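Local coordinates for protein putative metalloprotease II (Bacteroides fragilis, PDB 4ON1) that probably cleaves peptide bonds inside proteins as a zinc-dependent endopeptidase of the fragilysin type, encoded on a pathogenicity island, at residues 85-90 / 219-224; 174-179 / 336-341; 225-230 / 242-247; 264-269 / 284-289; 320-325 / 329-334. All blocks are in the same frame, centred on the assembly; numbering follows the deposited sequence.

Contact 1. Residues 85-90 / 219-224; sequences NAILSQ and DITSQI
Apolar-on-polar packing joins I87, on strand 84-88 of the fragilysin N-terminal domain, to T221 and S222 on helix 217-230 in the buried middle of the chain. I87 supplies the larger share of the buried surface. Its CG1 stands anti to the carbonyl carbon (chi1 -57°) and the chain runs on extended, which carries CD1 onto the peptide between T221 and S222: CD1 lies 3.5 Å from T221 O and 3.6 Å from S222 N. The second branch covers the flank, with I87 CG2 3.8 Å from T221 OG1, and the methyl CD1 also rests 3.8 Å from S222 OG. The hydroxyls it covers are already engaged, T221 OG1 with Y92 OH and S222 OG with H218 O on the preceding helical turn. On the other side of the strand, A86 and L88 meet helix 28-35, so the strand is packed between two helices. The chemistry is thus one of fit. Methyl groups lie on helix backbone and on hydroxyls whose bonding is settled elsewhere, and dispersion and burial, not directed polar bonds, bring these two segments together.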
# COMPACT_ATOMS: atom_id res chain seq x y z
N ASN A 85 7.70 0.42 9.75
CA ASN A 85 6.51 -0.39 9.49
C ASN A 85 6.95 -1.81 9.16
O ASN A 85 8.06 -2.02 8.68
CB ASN A 85 5.68 0.16 8.33
CG ASN A 85 4.95 1.44 8.69
OD1 ASN A 85 5.26 2.51 8.16
ND2 ASN A 85 3.98 1.34 9.59
N ALA A 86 6.06 -2.77 9.41
CA ALA A 86 6.32 -4.15 9.03
C ALA A 86 5.03 -4.82 8.63
O ALA A 86 3.94 -4.37 8.99
CB ALA A 86 6.99 -4.92 10.17
N ILE A 87 5.17 -5.89 7.85
CA ILE A 87 4.04 -6.68 7.38
C ILE A 87 4.31 -8.16 7.61
O ILE A 87 5.40 -8.62 7.29
CB ILE A 87 3.78 -6.42 5.88
CG1 ILE A 87 3.55 -4.92 5.64
CG2 ILE A 87 2.59 -7.23 5.39
CD1 ILE A 87 3.47 -4.54 4.19
N LEU A 88 3.35 -8.88 8.17
CA LEU A 88 3.49 -10.33 8.30
C LEU A 88 2.39 -11.06 7.55
O LEU A 88 1.22 -10.97 7.90
CB LEU A 88 3.46 -10.78 9.77
CG LEU A 88 3.47 -12.31 9.92
CD1 LEU A 88 4.70 -12.94 9.27
CD2 LEU A 88 3.38 -12.72 11.37
N SER A 89 2.80 -11.77 6.50
CA SER A 89 1.90 -12.66 5.78
C SER A 89 2.39 -14.08 5.99
O SER A 89 3.53 -14.29 6.40
CB SER A 89 1.87 -12.31 4.30
OG SER A 89 1.38 -13.39 3.52
N GLN A 90 1.54 -15.06 5.69
CA GLN A 90 1.98 -16.44 5.80
C GLN A 90 2.98 -16.80 4.69
O GLN A 90 3.70 -17.79 4.80
CB GLN A 90 0.77 -17.39 5.76
CG GLN A 90 -0.07 -17.29 7.02
CD GLN A 90 -1.27 -18.21 7.01
OE1 GLN A 90 -1.38 -19.11 6.18
NE2 GLN A 90 -2.19 -17.99 7.95
N ASP A 219 3.95 -5.90 -2.48
CA ASP A 219 3.66 -4.54 -2.94
C ASP A 219 2.23 -4.13 -2.59
O ASP A 219 1.98 -3.01 -2.15
CB ASP A 219 3.87 -4.41 -4.45
CG ASP A 219 5.33 -4.21 -4.82
OD1 ASP A 219 6.09 -3.65 -3.99
OD2 ASP A 219 5.71 -4.58 -5.95
N ILE A 220 1.29 -5.05 -2.78
CA ILE A 220 -0.11 -4.76 -2.49
C ILE A 220 -0.29 -4.38 -1.03
O ILE A 220 -0.96 -3.39 -0.70
CB ILE A 220 -1.01 -5.96 -2.85
CG1 ILE A 220 -0.92 -6.23 -4.36
CG2 ILE A 220 -2.46 -5.68 -2.46
CD1 ILE A 220 -1.62 -7.50 -4.80
N THR A 221 0.30 -5.17 -0.13
CA THR A 221 0.13 -4.90 1.29
C THR A 221 1.00 -3.72 1.73
O THR A 221 0.67 -3.04 2.70
CB THR A 221 0.41 -6.14 2.14
OG1 THR A 221 1.67 -6.71 1.77
CG2 THR A 221 -0.71 -7.18 1.92
N SER A 222 2.09 -3.45 1.02
CA SER A 222 2.83 -2.21 1.26
C SER A 222 1.99 -0.98 0.88
O SER A 222 2.00 0.02 1.59
CB SER A 222 4.16 -2.17 0.49
OG SER A 222 5.06 -3.15 0.98
N GLN A 223 1.26 -1.07 -0.23
CA GLN A 223 0.34 0.00 -0.61
C GLN A 223 -0.76 0.18 0.44
O GLN A 223 -1.16 1.30 0.75
CB GLN A 223 -0.30 -0.27 -1.97
CG GLN A 223 0.67 -0.29 -3.16
CD GLN A 223 0.94 1.10 -3.70
OE1 GLN A 223 0.15 2.02 -3.49
NE2 GLN A 223 2.04 1.25 -4.43
N ILE A 224 -1.25 -0.95 0.95
CA ILE A 224 -2.30 -0.96 1.97
C ILE A 224 -1.84 -0.30 3.26
O ILE A 224 -2.61 0.41 3.92
CB ILE A 224 -2.75 -2.41 2.28
CG1 ILE A 224 -3.63 -2.96 1.16
CG2 ILE A 224 -3.49 -2.47 3.59
CD1 ILE A 224 -3.87 -4.46 1.29

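Contact 2. Residues 174-179 / 336-341; sequences IKDYPT and IGHLLG. With ZN (zinc ion), chain C.
D176 and H338 meet at the zinc ion, and their side-chain conformations explain how a loop and a helix share one metal. The D176 CG lies between N and the carbonyl carbon (chi1 56°), which turns the carboxylate to the metal, and both oxygens bind, OD1 at 2.3 Å and OD2 at 2.2 Å from zinc. H338 brings NE2 to 2.0 Å from zinc. Carboxylate and imidazole planes stand 82° apart, and OD2 lies at the imidazole edge, in its plane. The next residue, Y177, has the same kind of first torsion and presents its ring edge to one imidazole face, CD2 lying 3.6 Å from H338 NE2. This is a T-shaped pair, centroids 4.8 Å apart and planes at 60°. H338 ND1 is hydrogen-bonded to A342 O, which fixes the turn of the imidazole, and H334 and H344 complete the metal site. A Schellman motif at G341 closes the helix. A carboxylate gripping the zinc with both oxygens probably occupies the position a catalytic water would otherwise take, consistent with aspartate-switch latency as in profragilysin.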
# COMPACT_ATOMS: atom_id res chain seq x y z
N ILE A 174 -0.65 15.62 -11.71
CA ILE A 174 -1.32 14.33 -11.59
C ILE A 174 -2.76 14.53 -12.06
O ILE A 174 -3.42 15.49 -11.66
CB ILE A 174 -1.25 13.80 -10.13
CG1 ILE A 174 0.20 13.59 -9.71
CG2 ILE A 174 -2.08 12.53 -9.96
CD1 ILE A 174 0.37 13.09 -8.29
N LYS A 175 -3.24 13.63 -12.91
CA LYS A 175 -4.52 13.84 -13.60
C LYS A 175 -5.41 12.61 -13.47
O LYS A 175 -5.66 11.90 -14.45
CB LYS A 175 -4.27 14.17 -15.07
CG LYS A 175 -5.35 14.97 -15.75
CD LYS A 175 -4.81 15.64 -17.02
CE LYS A 175 -3.70 16.64 -16.70
NZ LYS A 175 -2.33 16.04 -16.73
N ASP A 176 -5.88 12.36 -12.25
CA ASP A 176 -6.30 11.03 -11.85
C ASP A 176 -7.74 10.94 -11.33
O ASP A 176 -8.04 10.08 -10.50
CB ASP A 176 -5.32 10.50 -10.79
CG ASP A 176 -5.21 11.41 -9.58
OD1 ASP A 176 -5.62 12.59 -9.66
OD2 ASP A 176 -4.68 10.96 -8.55
N TYR A 177 -8.61 11.80 -11.85
CA TYR A 177 -10.05 11.74 -11.59
C TYR A 177 -10.79 12.52 -12.68
O TYR A 177 -10.20 13.41 -13.30
CB TYR A 177 -10.38 12.32 -10.21
CG TYR A 177 -9.89 13.74 -10.00
CD1 TYR A 177 -10.65 14.82 -10.41
CD2 TYR A 177 -8.67 13.99 -9.38
CE1 TYR A 177 -10.20 16.13 -10.23
CE2 TYR A 177 -8.22 15.29 -9.19
CZ TYR A 177 -8.99 16.35 -9.61
OH TYR A 177 -8.53 17.64 -9.42
N PRO A 178 -12.08 12.21 -12.92
CA PRO A 178 -12.80 12.92 -13.99
C PRO A 178 -13.18 14.32 -13.57
O PRO A 178 -13.29 14.58 -12.37
CB PRO A 178 -14.05 12.07 -14.20
CG PRO A 178 -14.29 11.42 -12.87
CD PRO A 178 -12.92 11.20 -12.26
N THR A 179 -13.39 15.23 -14.52
CA THR A 179 -13.81 16.58 -14.17
C THR A 179 -15.32 16.66 -13.97
O THR A 179 -16.08 16.43 -14.92
CB THR A 179 -13.39 17.61 -15.24
OG1 THR A 179 -14.16 17.41 -16.43
CG2 THR A 179 -11.91 17.47 -15.56
N ILE A 336 -7.53 6.47 -3.14
CA ILE A 336 -8.56 6.29 -2.12
C ILE A 336 -8.84 7.63 -1.44
O ILE A 336 -9.98 7.93 -1.06
CB ILE A 336 -8.15 5.20 -1.10
CG1 ILE A 336 -8.41 3.81 -1.70
CG2 ILE A 336 -8.92 5.34 0.22
CD1 ILE A 336 -7.82 2.65 -0.88
N GLY A 337 -7.80 8.46 -1.31
CA GLY A 337 -7.98 9.82 -0.84
C GLY A 337 -9.02 10.57 -1.66
O GLY A 337 -9.94 11.19 -1.11
N HIS A 338 -8.89 10.50 -2.98
CA HIS A 338 -9.86 11.11 -3.88
C HIS A 338 -11.27 10.52 -3.65
O HIS A 338 -12.25 11.27 -3.54
CB HIS A 338 -9.46 10.93 -5.34
CG HIS A 338 -8.35 11.83 -5.79
ND1 HIS A 338 -8.32 13.19 -5.50
CD2 HIS A 338 -7.25 11.60 -6.54
CE1 HIS A 338 -7.26 13.73 -6.04
NE2 HIS A 338 -6.58 12.79 -6.68
N LEU A 339 -11.37 9.20 -3.55
CA LEU A 339 -12.67 8.54 -3.39
C LEU A 339 -13.36 9.00 -2.10
O LEU A 339 -14.59 9.07 -2.04
CB LEU A 339 -12.51 7.02 -3.40
CG LEU A 339 -12.02 6.37 -4.70
CD1 LEU A 339 -11.82 4.86 -4.52
CD2 LEU A 339 -13.01 6.64 -5.83
N LEU A 340 -12.57 9.33 -1.08
CA LEU A 340 -13.10 9.79 0.20
C LEU A 340 -13.38 11.29 0.22
O LEU A 340 -13.95 11.81 1.19
CB LEU A 340 -12.13 9.44 1.33
CG LEU A 340 -12.07 7.96 1.72
CD1 LEU A 340 -10.81 7.69 2.54
CD2 LEU A 340 -13.30 7.58 2.52
N GLY A 341 -12.96 12.00 -0.82
CA GLY A 341 -13.25 13.43 -0.92
C GLY A 341 -12.06 14.37 -0.94
O GLY A 341 -12.23 15.57 -1.16
ZN ZN C . -4.76 12.87 -7.54

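Contact 3. Residues 225-230 / 242-247; sequences QAVTTS and VKYTIK
Y244, V227 and T228 carry this contact, in which a single tyrosine stretches from strand 240-248 to helix 217-230. Y244 contributes the most surface. Its CG lies anti to the carbonyl carbon (chi1 -53°), and the ring extends until the phenol lies between the side chains of V227 and T228. There Y244 OH donates to T228 OG1 at 2.9 Å. T228 OG1 approaches the ring obliquely, 3.4 Å from Y244 CE2. Because T228 OG1 is set anti to its own carbonyl carbon (chi1 -61°), it also points back along the helix and bonds to I224 O.

V227 supplies the apolar half. Its CG1 sits at the rim of the Y244 ring, close to the ring plane, 3.4 Å from Y244 OH and 3.9 Å from Y244 CE1, the two side chains running past each other in opposite directions. Within the strand, V242 CG1 covers part of one face of the ring. V227 also touches L332, A333 and I336, so it lies between the tyrosine and helix 331-340, which carries zinc ligands. Helix 217-230 is probably the backing helix of the metzincin fold. One buried hydroxyl here does two jobs: T228 OG1 accepts from the phenol while holding a carbonyl, so the tyrosine's polar end is satisfied in the core and its reach is fixed by a directed bond.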
# COMPACT_ATOMS: atom_id res chain seq x y z
N GLN A 225 -0.59 -0.56 3.62
CA GLN A 225 -0.01 0.03 4.81
C GLN A 225 -0.06 1.56 4.73
O GLN A 225 -0.42 2.23 5.70
CB GLN A 225 1.43 -0.45 4.96
CG GLN A 225 2.18 0.14 6.12
CD GLN A 225 2.29 -0.82 7.27
OE1 GLN A 225 3.12 -1.75 7.26
NE2 GLN A 225 1.45 -0.63 8.28
N ALA A 226 0.27 2.10 3.56
CA ALA A 226 0.19 3.54 3.33
C ALA A 226 -1.25 4.06 3.42
O ALA A 226 -1.49 5.11 4.01
CB ALA A 226 0.80 3.89 2.00
N VAL A 227 -2.20 3.31 2.86
CA VAL A 227 -3.61 3.69 3.00
C VAL A 227 -3.96 3.78 4.48
O VAL A 227 -4.56 4.76 4.93
CB VAL A 227 -4.57 2.69 2.35
CG1 VAL A 227 -6.01 3.16 2.53
CG2 VAL A 227 -4.24 2.50 0.87
N THR A 228 -3.54 2.76 5.22
CA THR A 228 -3.84 2.65 6.64
C THR A 228 -3.25 3.81 7.42
O THR A 228 -3.88 4.36 8.32
CB THR A 228 -3.34 1.30 7.20
OG1 THR A 228 -4.00 0.23 6.51
CG2 THR A 228 -3.62 1.19 8.68
N THR A 229 -2.04 4.21 7.06
CA THR A 229 -1.41 5.37 7.68
C THR A 229 -2.19 6.64 7.36
O THR A 229 -2.47 7.45 8.24
CB THR A 229 0.04 5.52 7.21
OG1 THR A 229 0.79 4.39 7.64
CG2 THR A 229 0.66 6.80 7.78
N SER A 230 -2.59 6.80 6.10
CA SER A 230 -3.29 8.01 5.69
C SER A 230 -4.64 8.15 6.37
O SER A 230 -5.13 9.27 6.55
CB SER A 230 -3.47 8.04 4.17
OG SER A 230 -4.46 7.12 3.74
N VAL A 242 -11.17 -0.50 9.04
CA VAL A 242 -10.93 -0.71 7.63
C VAL A 242 -10.62 -2.18 7.36
O VAL A 242 -9.90 -2.83 8.12
CB VAL A 242 -9.78 0.16 7.11
CG1 VAL A 242 -9.61 -0.04 5.62
CG2 VAL A 242 -10.08 1.63 7.37
N LYS A 243 -11.22 -2.70 6.31
CA LYS A 243 -10.97 -4.06 5.88
C LYS A 243 -10.48 -4.01 4.44
O LYS A 243 -11.05 -3.32 3.61
CB LYS A 243 -12.23 -4.92 6.02
CG LYS A 243 -12.06 -6.38 5.63
CD LYS A 243 -13.39 -7.12 5.79
CE LYS A 243 -13.24 -8.60 5.44
NZ LYS A 243 -14.46 -9.39 5.82
N TYR A 244 -9.39 -4.73 4.16
CA TYR A 244 -8.88 -4.83 2.79
C TYR A 244 -9.00 -6.27 2.30
O TYR A 244 -8.40 -7.17 2.87
CB TYR A 244 -7.42 -4.39 2.72
CG TYR A 244 -7.13 -3.02 3.29
CD1 TYR A 244 -7.18 -1.89 2.48
CD2 TYR A 244 -6.80 -2.86 4.63
CE1 TYR A 244 -6.91 -0.62 3.00
CE2 TYR A 244 -6.52 -1.60 5.15
CZ TYR A 244 -6.58 -0.49 4.33
OH TYR A 244 -6.30 0.76 4.85
N THR A 245 -9.81 -6.48 1.27
CA THR A 245 -10.01 -7.82 0.73
C THR A 245 -9.33 -7.94 -0.62
O THR A 245 -9.71 -7.27 -1.58
CB THR A 245 -11.51 -8.15 0.62
OG1 THR A 245 -12.07 -8.15 1.93
CG2 THR A 245 -11.71 -9.53 -0.01
N ILE A 246 -8.29 -8.76 -0.68
CA ILE A 246 -7.50 -8.91 -1.89
C ILE A 246 -7.94 -10.15 -2.66
O ILE A 246 -7.86 -11.26 -2.14
CB ILE A 246 -5.99 -9.02 -1.57
CG1 ILE A 246 -5.51 -7.79 -0.80
CG2 ILE A 246 -5.17 -9.20 -2.85
CD1 ILE A 246 -4.20 -8.03 -0.03
N LYS A 247 -8.37 -9.95 -3.90
CA LYS A 247 -8.87 -11.06 -4.72
C LYS A 247 -8.21 -11.12 -6.09
O LYS A 247 -7.91 -10.09 -6.68
CB LYS A 247 -10.38 -10.96 -4.92
CG LYS A 247 -11.19 -10.87 -3.65
CD LYS A 247 -12.68 -10.72 -3.97
CE LYS A 247 -13.24 -11.97 -4.63
NZ LYS A 247 -13.05 -13.18 -3.78

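Contact 4. Residues 264-269 / 284-289; sequences ESFQNY and YILLRD
F266 is the residue through which helix 259-271 rests on strand 284-288, chiefly against L286. The segment axes come no closer than 9.6 Å and make an angle of 117°, and the large F266 side chain spans the gap. Taken in order, the helix first shows E264, which is exposed and whose carbonyl serves N268 N. S265 does the same for Y269 N and turns its side chain to H251. F266 follows, with CG anti to the backbone N (chi1 179°), and directs its ring down onto the strand. L286 CB sits almost exactly over the middle of that ring, 3.5 Å from its centroid and 3° off the normal, a CH-pi contact. L286 CD1 packs 3.7 Å from F266 CE2. The other side of the ring rim meets backbone: F266 CE1 lies 3.4 Å from L286 N and, near the ring plane, 3.7 Å from Y284 O. F266 CE1 also meets Y284 CB at 4.0 Å, while the Y284 ring leads off to F316 and its OH bonds to Q279 O. Further along, Q267 NE2 bonds to F316 O and Y269 OH to S250 N, tying the helix to loops. I285 points away, toward L332 and I336 of helix 331-340, so helices cover the strand from both faces. The contact depends on shape and dispersion, with an aromatic face laid on aliphatic carbon and main chain.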
# COMPACT_ATOMS: atom_id res chain seq x y z
N GLU A 264 -13.67 2.01 -16.82
CA GLU A 264 -14.98 1.59 -17.30
C GLU A 264 -14.99 0.10 -17.62
O GLU A 264 -15.94 -0.61 -17.29
CB GLU A 264 -15.37 2.39 -18.55
CG GLU A 264 -15.72 3.85 -18.25
CD GLU A 264 -16.12 4.63 -19.49
OE1 GLU A 264 -16.35 4.01 -20.55
OE2 GLU A 264 -16.20 5.88 -19.41
N SER A 265 -13.92 -0.37 -18.24
CA SER A 265 -13.79 -1.79 -18.56
C SER A 265 -13.74 -2.60 -17.27
O SER A 265 -14.31 -3.69 -17.18
CB SER A 265 -12.55 -2.04 -19.42
OG SER A 265 -12.33 -3.42 -19.62
N PHE A 266 -13.05 -2.07 -16.27
CA PHE A 266 -12.98 -2.70 -14.95
C PHE A 266 -14.37 -2.83 -14.33
O PHE A 266 -14.75 -3.89 -13.84
CB PHE A 266 -12.06 -1.90 -14.02
CG PHE A 266 -11.95 -2.47 -12.62
CD1 PHE A 266 -12.03 -1.63 -11.51
CD2 PHE A 266 -11.76 -3.83 -12.42
CE1 PHE A 266 -11.91 -2.14 -10.22
CE2 PHE A 266 -11.64 -4.35 -11.13
CZ PHE A 266 -11.71 -3.51 -10.03
N GLN A 267 -15.13 -1.74 -14.36
CA GLN A 267 -16.45 -1.73 -13.75
C GLN A 267 -17.44 -2.65 -14.46
O GLN A 267 -18.24 -3.34 -13.82
CB GLN A 267 -16.99 -0.31 -13.71
CG GLN A 267 -16.31 0.57 -12.65
CD GLN A 267 -16.77 2.02 -12.74
OE1 GLN A 267 -16.55 2.68 -13.75
NE2 GLN A 267 -17.42 2.51 -11.69
N ASN A 268 -17.38 -2.68 -15.79
CA ASN A 268 -18.21 -3.61 -16.54
C ASN A 268 -17.87 -5.06 -16.19
O ASN A 268 -18.76 -5.90 -16.10
CB ASN A 268 -18.09 -3.36 -18.04
CG ASN A 268 -18.89 -2.15 -18.49
OD1 ASN A 268 -19.85 -1.73 -17.82
ND2 ASN A 268 -18.51 -1.57 -19.62
N TYR A 269 -16.59 -5.35 -15.99
CA TYR A 269 -16.20 -6.68 -15.55
C TYR A 269 -16.83 -7.02 -14.19
O TYR A 269 -17.40 -8.11 -14.01
CB TYR A 269 -14.68 -6.82 -15.46
CG TYR A 269 -14.24 -8.14 -14.85
CD1 TYR A 269 -14.17 -9.30 -15.62
CD2 TYR A 269 -13.87 -8.21 -13.51
CE1 TYR A 269 -13.76 -10.51 -15.06
CE2 TYR A 269 -13.47 -9.40 -12.94
CZ TYR A 269 -13.41 -10.55 -13.71
OH TYR A 269 -13.00 -11.72 -13.14
N TYR A 284 -14.07 -0.60 -5.15
CA TYR A 284 -13.25 -1.61 -5.82
C TYR A 284 -12.07 -0.97 -6.51
O TYR A 284 -12.24 -0.01 -7.25
CB TYR A 284 -14.08 -2.38 -6.84
CG TYR A 284 -15.03 -3.40 -6.25
CD1 TYR A 284 -16.21 -3.00 -5.67
CD2 TYR A 284 -14.75 -4.75 -6.33
CE1 TYR A 284 -17.09 -3.94 -5.14
CE2 TYR A 284 -15.62 -5.69 -5.80
CZ TYR A 284 -16.78 -5.28 -5.21
OH TYR A 284 -17.64 -6.20 -4.69
N ILE A 285 -10.87 -1.49 -6.27
CA ILE A 285 -9.70 -0.95 -6.95
C ILE A 285 -8.95 -2.04 -7.71
O ILE A 285 -8.60 -3.08 -7.14
CB ILE A 285 -8.74 -0.25 -5.96
CG1 ILE A 285 -9.46 0.91 -5.26
CG2 ILE A 285 -7.54 0.32 -6.69
CD1 ILE A 285 -9.79 0.62 -3.82
N LEU A 286 -8.72 -1.80 -9.00
CA LEU A 286 -7.97 -2.73 -9.84
C LEU A 286 -6.47 -2.48 -9.71
O LEU A 286 -6.01 -1.34 -9.84
CB LEU A 286 -8.38 -2.58 -11.31
CG LEU A 286 -7.70 -3.53 -12.30
CD1 LEU A 286 -8.15 -4.96 -12.07
CD2 LEU A 286 -7.98 -3.10 -13.74
N LEU A 287 -5.71 -3.55 -9.48
CA LEU A 287 -4.28 -3.42 -9.23
C LEU A 287 -3.41 -4.10 -10.30
O LEU A 287 -3.63 -5.26 -10.65
CB LEU A 287 -3.93 -4.01 -7.86
CG LEU A 287 -4.68 -3.43 -6.65
CD1 LEU A 287 -4.22 -4.10 -5.36
CD2 LEU A 287 -4.46 -1.94 -6.57
N ARG A 288 -2.42 -3.36 -10.79
CA ARG A 288 -1.42 -3.92 -11.70
C ARG A 288 -0.06 -3.39 -11.30
O ARG A 288 0.03 -2.39 -10.59
CB ARG A 288 -1.72 -3.55 -13.15
CG ARG A 288 -1.73 -2.04 -13.37
CD ARG A 288 -1.53 -1.67 -14.83
NE ARG A 288 -2.42 -2.39 -15.73
CZ ARG A 288 -2.53 -2.15 -17.03
NH1 ARG A 288 -1.81 -1.18 -17.58
NH2 ARG A 288 -3.36 -2.86 -17.77
N ASP A 289 1.00 -4.07 -11.73
CA ASP A 289 2.33 -3.57 -11.41
C ASP A 289 2.66 -2.34 -12.25
O ASP A 289 3.35 -1.43 -11.79
CB ASP A 289 3.39 -4.64 -11.61
CG ASP A 289 4.75 -4.16 -11.20
OD1 ASP A 289 5.61 -3.95 -12.09
OD2 ASP A 289 4.97 -3.95 -9.99

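Contact 5. Residues 320-325 / 329-334; sequences AISTTS and PYTLAH. With ZN (zinc ion), chain C.
T323 OG1 is gripped twice: S325 N donates to it at 3.3 Å with an N-H...O angle of 167°, forming an ST turn, and it also bonds to G290 O. That leaves the methyl of T323 to face the helix, and CG2 packs 3.9 Å from T331 OG1, the two threonines crossing at about a right angle. T331 OG1 is itself bonded to H328 O. Its methyl, anti to the backbone N (OG1 at chi1 -63°), presses instead on the neighbouring serine, T331 CG2 lying 3.5 Å from S322 OG. S322 OG gives its proton to T323 O at 2.9 Å, tilted from the carbonyl plane. Although it lies near L332 N, that amide is bonded to Q223 OE1 instead. Y330 occupies the N-cap position, and P329 CG sits over the centre of its ring, 3.9 Å above the plane. One turn on, H334 NE2 binds zinc at 2.0 Å while ND1 is held by L351 O. A strand leading through a short loop into a helix that bears H334 and H338, before the chain turns at G341 towards the third histidine ligand, H344, is consistent with the extended zinc-binding motif of metzincins.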
# COMPACT_ATOMS: atom_id res chain seq x y z
N ALA A 320 -11.63 2.43 -8.64
CA ALA A 320 -10.42 3.08 -9.09
C ALA A 320 -9.52 2.03 -9.72
O ALA A 320 -9.77 0.84 -9.62
CB ALA A 320 -9.71 3.77 -7.94
N ILE A 321 -8.47 2.50 -10.37
CA ILE A 321 -7.40 1.63 -10.80
C ILE A 321 -6.11 2.20 -10.21
O ILE A 321 -5.99 3.42 -10.03
CB ILE A 321 -7.32 1.54 -12.33
CG1 ILE A 321 -6.95 2.90 -12.92
CG2 ILE A 321 -8.68 1.13 -12.90
CD1 ILE A 321 -7.03 2.92 -14.45
N SER A 322 -5.16 1.33 -9.89
CA SER A 322 -3.93 1.79 -9.25
C SER A 322 -2.76 0.89 -9.55
O SER A 322 -2.89 -0.33 -9.56
CB SER A 322 -4.13 1.88 -7.73
OG SER A 322 -2.93 2.34 -7.12
N THR A 323 -1.60 1.50 -9.77
CA THR A 323 -0.35 0.75 -9.82
C THR A 323 -0.01 0.26 -8.42
O THR A 323 -0.49 0.81 -7.42
CB THR A 323 0.80 1.60 -10.37
OG1 THR A 323 1.95 0.77 -10.62
CG2 THR A 323 1.16 2.71 -9.37
N THR A 324 0.78 -0.80 -8.32
CA THR A 324 1.28 -1.24 -7.01
C THR A 324 2.79 -1.13 -6.94
O THR A 324 3.40 -1.51 -5.94
CB THR A 324 0.89 -2.69 -6.69
OG1 THR A 324 1.32 -3.55 -7.76
CG2 THR A 324 -0.61 -2.80 -6.54
N SER A 325 3.39 -0.62 -8.01
CA SER A 325 4.85 -0.52 -8.12
C SER A 325 5.48 0.19 -6.93
O SER A 325 4.98 1.22 -6.46
CB SER A 325 5.24 0.20 -9.42
OG SER A 325 6.62 0.50 -9.42
N PRO A 329 4.80 4.26 -4.25
CA PRO A 329 4.35 3.56 -3.04
C PRO A 329 3.06 4.07 -2.41
O PRO A 329 2.49 3.35 -1.59
CB PRO A 329 5.53 3.76 -2.07
CG PRO A 329 6.14 5.08 -2.51
CD PRO A 329 6.01 5.07 -4.02
N TYR A 330 2.59 5.27 -2.75
CA TYR A 330 1.43 5.82 -2.06
C TYR A 330 0.25 6.05 -2.99
O TYR A 330 -0.71 6.75 -2.65
CB TYR A 330 1.81 7.14 -1.37
CG TYR A 330 3.03 7.02 -0.49
CD1 TYR A 330 3.22 5.89 0.31
CD2 TYR A 330 4.00 8.00 -0.47
CE1 TYR A 330 4.34 5.76 1.11
CE2 TYR A 330 5.13 7.89 0.32
CZ TYR A 330 5.29 6.76 1.11
OH TYR A 330 6.40 6.64 1.91
N THR A 331 0.32 5.45 -4.18
CA THR A 331 -0.66 5.73 -5.23
C THR A 331 -2.03 5.20 -4.86
O THR A 331 -3.05 5.85 -5.11
CB THR A 331 -0.23 5.12 -6.57
OG1 THR A 331 0.98 5.75 -6.99
CG2 THR A 331 -1.29 5.34 -7.64
N LEU A 332 -2.07 4.02 -4.23
CA LEU A 332 -3.34 3.48 -3.78
C LEU A 332 -3.97 4.42 -2.74
O LEU A 332 -5.15 4.75 -2.81
CB LEU A 332 -3.16 2.07 -3.21
CG LEU A 332 -4.46 1.43 -2.70
CD1 LEU A 332 -5.49 1.32 -3.82
CD2 LEU A 332 -4.20 0.07 -2.05
N ALA A 333 -3.16 4.86 -1.78
CA ALA A 333 -3.66 5.74 -0.73
C ALA A 333 -4.15 7.06 -1.32
O ALA A 333 -5.15 7.63 -0.86
CB ALA A 333 -2.58 6.00 0.31
N HIS A 334 -3.44 7.55 -2.33
CA HIS A 334 -3.80 8.80 -3.01
C HIS A 334 -5.16 8.67 -3.72
O HIS A 334 -6.05 9.51 -3.53
CB HIS A 334 -2.70 9.18 -4.01
CG HIS A 334 -2.95 10.45 -4.75
ND1 HIS A 334 -2.32 11.64 -4.43
CD2 HIS A 334 -3.74 10.73 -5.82
CE1 HIS A 334 -2.73 12.59 -5.25
NE2 HIS A 334 -3.59 12.06 -6.11
ZN ZN C . -4.76 12.87 -7.54

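Overall arrangement
As a worked example, the five contacts show how chemistry follows place in a fold. Contacts 1, 3 and 5 lie about 7 Å from the chain centre, contacts 2 and 4 about 17 Å out, yet all are buried. Contacts 1 and 3 share helix 217-230, the first fitting it to the N-terminal domain with methyl groups, the second fixing it by a phenol bond. Contacts 2 and 5 share helix 331-340 and the zinc; metal bonds join the segments only in contact 2. Contact 4, aromatic and aliphatic, joins contact 5 through neighbouring strands, L286 O accepting from S322 N. Contacts 1 and 5 meet where D219 CB packs against T324 O.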